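Local coordinates for predicted protein (Acinetobacter sp. RUH2624, PDB 4MEA) that hydrolyses epoxides as a secreted Cif-type enzyme with the alpha/beta hydrolase fold, and is regarded as a virulence factor, at residues 139-144 and 251-256. Residues are numbered along the deposited sequence; the frame is centred on the assembly and turned at random.
Sequences ASYPLV and RQNEAL
N253 lays its amide against the adjoining flanks of Y141 and P142, with OD1 leading, and this is where the two helices pack tightly. Its OD1 sits 3.4 Å from P142 CD and 3.6 Å from Y141 CD2, meeting the tyrosine ring at its edge and near the ring plane; ring and amide planes stand 82° apart. The tyrosine offers that edge because its CG is anti to the backbone N (chi1 -171°), while its OH goes on to the carbonyl of K261. Next to the amide, one branch of L256 comes across the proline: CD1 lies 3.7 Å from P142 CA and 3.8 Å from CG, and only obliquely beside the tyrosine ring, 4.1 Å from CD2.

The other end of the amide is less tightly fitted. A water bridges the helices, accepting from Y141 N at 3.0 Å and from N253 ND2 at 3.2 Å, and the same amide has a further polar partner at P162. Q252, partly exposed, stays back from helix 136-146 and bonds instead to S107 and E109, beside the start of helix 108-123, which also packs against P142.

In the fold, helix 136-146 follows strand 128-133, the position of the nucleophile-elbow helix in alpha/beta hydrolases, and helix 246-258 leads toward strand 267-272. The helix segments run in the same general direction, their axes 27° apart and 9.9 Å at closest approach.

OD1 is buried with no hydrogen-bond donor in the model. It faces C-H groups of P142, which has no N-H, and of Y141, whose slight positive charge may partly compensate; the direct contact is mainly apolar packing of L256 on P142 and Y141, with perhaps a weak electrostatic part at OD1, and the water makes the polar link.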
loop_
_atom_site.group_PDB
_atom_site.type_symbol
_atom_site.label_atom_id
_atom_site.label_comp_id
_atom_site.label_asym_id
_atom_site.label_seq_id
_atom_site.Cartn_x
_atom_site.Cartn_y
_atom_site.Cartn_z
ATOM N N ALA A 139 -15.711 12.407 -3.748
ATOM C CA ALA A 139 -15.924 13.780 -4.194
ATOM C C ALA A 139 -17.297 14.346 -3.821
ATOM O O ALA A 139 -17.473 15.566 -3.750
ATOM C CB ALA A 139 -15.725 13.870 -5.710
ATOM N N SER A 140 -18.261 13.466 -3.572
ATOM C CA SER A 140 -19.667 13.846 -3.712
ATOM C C SER A 140 -20.534 13.865 -2.461
ATOM O O SER A 140 -21.650 14.376 -2.521
ATOM C CB SER A 140 -20.359 12.936 -4.743
ATOM O OG SER A 140 -19.707 12.986 -6.001
ATOM N N TYR A 141 -20.085 13.314 -1.339
ATOM C CA TYR A 141 -21.058 13.200 -0.247
ATOM C C TYR A 141 -21.638 14.536 0.246
ATOM O O TYR A 141 -22.855 14.644 0.428
ATOM C CB TYR A 141 -20.619 12.311 0.932
ATOM C CG TYR A 141 -21.804 12.116 1.858
ATOM C CD1 TYR A 141 -22.859 11.282 1.501
ATOM C CD2 TYR A 141 -21.908 12.833 3.049
ATOM C CE1 TYR A 141 -23.979 11.132 2.337
ATOM C CE2 TYR A 141 -23.011 12.701 3.881
ATOM C CZ TYR A 141 -24.043 11.854 3.523
ATOM O OH TYR A 141 -25.139 11.736 4.356
ATOM N N PRO A 142 -20.781 15.551 0.476
ATOM C CA PRO A 142 -21.324 16.852 0.886
ATOM C C PRO A 142 -22.255 17.440 -0.169
ATOM O O PRO A 142 -23.251 18.051 0.201
ATOM C CB PRO A 142 -20.074 17.720 1.053
ATOM C CG PRO A 142 -19.001 16.718 1.419
ATOM C CD PRO A 142 -19.311 15.519 0.573
ATOM N N LEU A 143 -21.947 17.249 -1.449
ATOM C CA LEU A 143 -22.846 17.697 -2.514
ATOM C C LEU A 143 -24.242 17.101 -2.332
ATOM O O LEU A 143 -25.251 17.822 -2.320
ATOM C CB LEU A 143 -22.285 17.327 -3.896
ATOM C CG LEU A 143 -23.063 17.807 -5.130
ATOM C CD1 LEU A 143 -22.136 17.998 -6.319
ATOM C CD2 LEU A 143 -24.198 16.858 -5.486
ATOM N N VAL A 144 -24.304 15.782 -2.183
ATOM C CA VAL A 144 -25.580 15.092 -2.026
ATOM C C VAL A 144 -26.294 15.444 -0.718
ATOM O O VAL A 144 -27.485 15.766 -0.721
ATOM C CB VAL A 144 -25.402 13.560 -2.131
ATOM C CG1 VAL A 144 -26.703 12.842 -1.770
ATOM C CG2 VAL A 144 -24.939 13.186 -3.541
ATOM N N ARG A 251 -13.161 13.805 7.894
ATOM C CA ARG A 251 -13.600 14.750 8.911
ATOM C C ARG A 251 -14.854 15.468 8.435
ATOM O O ARG A 251 -15.802 15.673 9.195
ATOM C CB ARG A 251 -12.491 15.765 9.209
ATOM C CG ARG A 251 -12.980 17.021 9.929
ATOM C CD ARG A 251 -11.977 17.496 10.963
ATOM N NE ARG A 251 -12.281 18.826 11.483
ATOM C CZ ARG A 251 -13.294 19.106 12.302
ATOM N NH1 ARG A 251 -14.131 18.149 12.690
ATOM N NH2 ARG A 251 -13.473 20.352 12.726
ATOM N N GLN A 252 -14.864 15.840 7.162
ATOM C CA GLN A 252 -15.989 16.575 6.618
ATOM C C GLN A 252 -17.260 15.745 6.620
ATOM O O GLN A 252 -18.323 16.239 6.995
ATOM C CB GLN A 252 -15.668 17.074 5.210
ATOM C CG GLN A 252 -14.578 18.135 5.201
ATOM C CD GLN A 252 -14.005 18.356 3.821
ATOM O OE1 GLN A 252 -14.375 17.668 2.865
ATOM N NE2 GLN A 252 -13.107 19.336 3.701
ATOM N N ASN A 253 -17.160 14.487 6.195
ATOM C CA ASN A 253 -18.339 13.637 6.146
ATOM C C ASN A 253 -18.823 13.250 7.536
ATOM O O ASN A 253 -20.025 13.164 7.784
ATOM C CB ASN A 253 -18.096 12.387 5.280
ATOM C CG ASN A 253 -17.995 12.724 3.794
ATOM O OD1 ASN A 253 -18.454 13.785 3.356
ATOM N ND2 ASN A 253 -17.385 11.831 3.017
ATOM N N GLU A 254 -17.886 12.994 8.439
ATOM C CA GLU A 254 -18.251 12.659 9.809
ATOM C C GLU A 254 -19.002 13.826 10.454
ATOM O O GLU A 254 -19.947 13.630 11.223
ATOM C CB GLU A 254 -17.000 12.307 10.624
ATOM C CG GLU A 254 -16.384 10.956 10.254
ATOM C CD GLU A 254 -17.236 9.772 10.702
ATOM O OE1 GLU A 254 -17.999 9.913 11.680
ATOM O OE2 GLU A 254 -17.140 8.692 10.081
ATOM N N ALA A 255 -18.578 15.043 10.134
ATOM C CA ALA A 255 -19.236 16.235 10.666
ATOM C C ALA A 255 -20.672 16.335 10.145
ATOM O O ALA A 255 -21.591 16.655 10.893
ATOM C CB ALA A 255 -18.438 17.497 10.318
ATOM N N LEU A 256 -20.864 16.053 8.860
ATOM C CA LEU A 256 -22.201 16.039 8.282
ATOM C C LEU A 256 -23.063 14.967 8.937
ATOM O O LEU A 256 -24.206 15.223 9.301
ATOM C CB LEU A 256 -22.143 15.825 6.762
ATOM C CG LEU A 256 -21.550 16.985 5.945
ATOM C CD1 LEU A 256 -21.189 16.533 4.539
ATOM C CD2 LEU A 256 -22.513 18.163 5.904
HETATM O O HOH W 1 -17.570 12.158 -0.160
#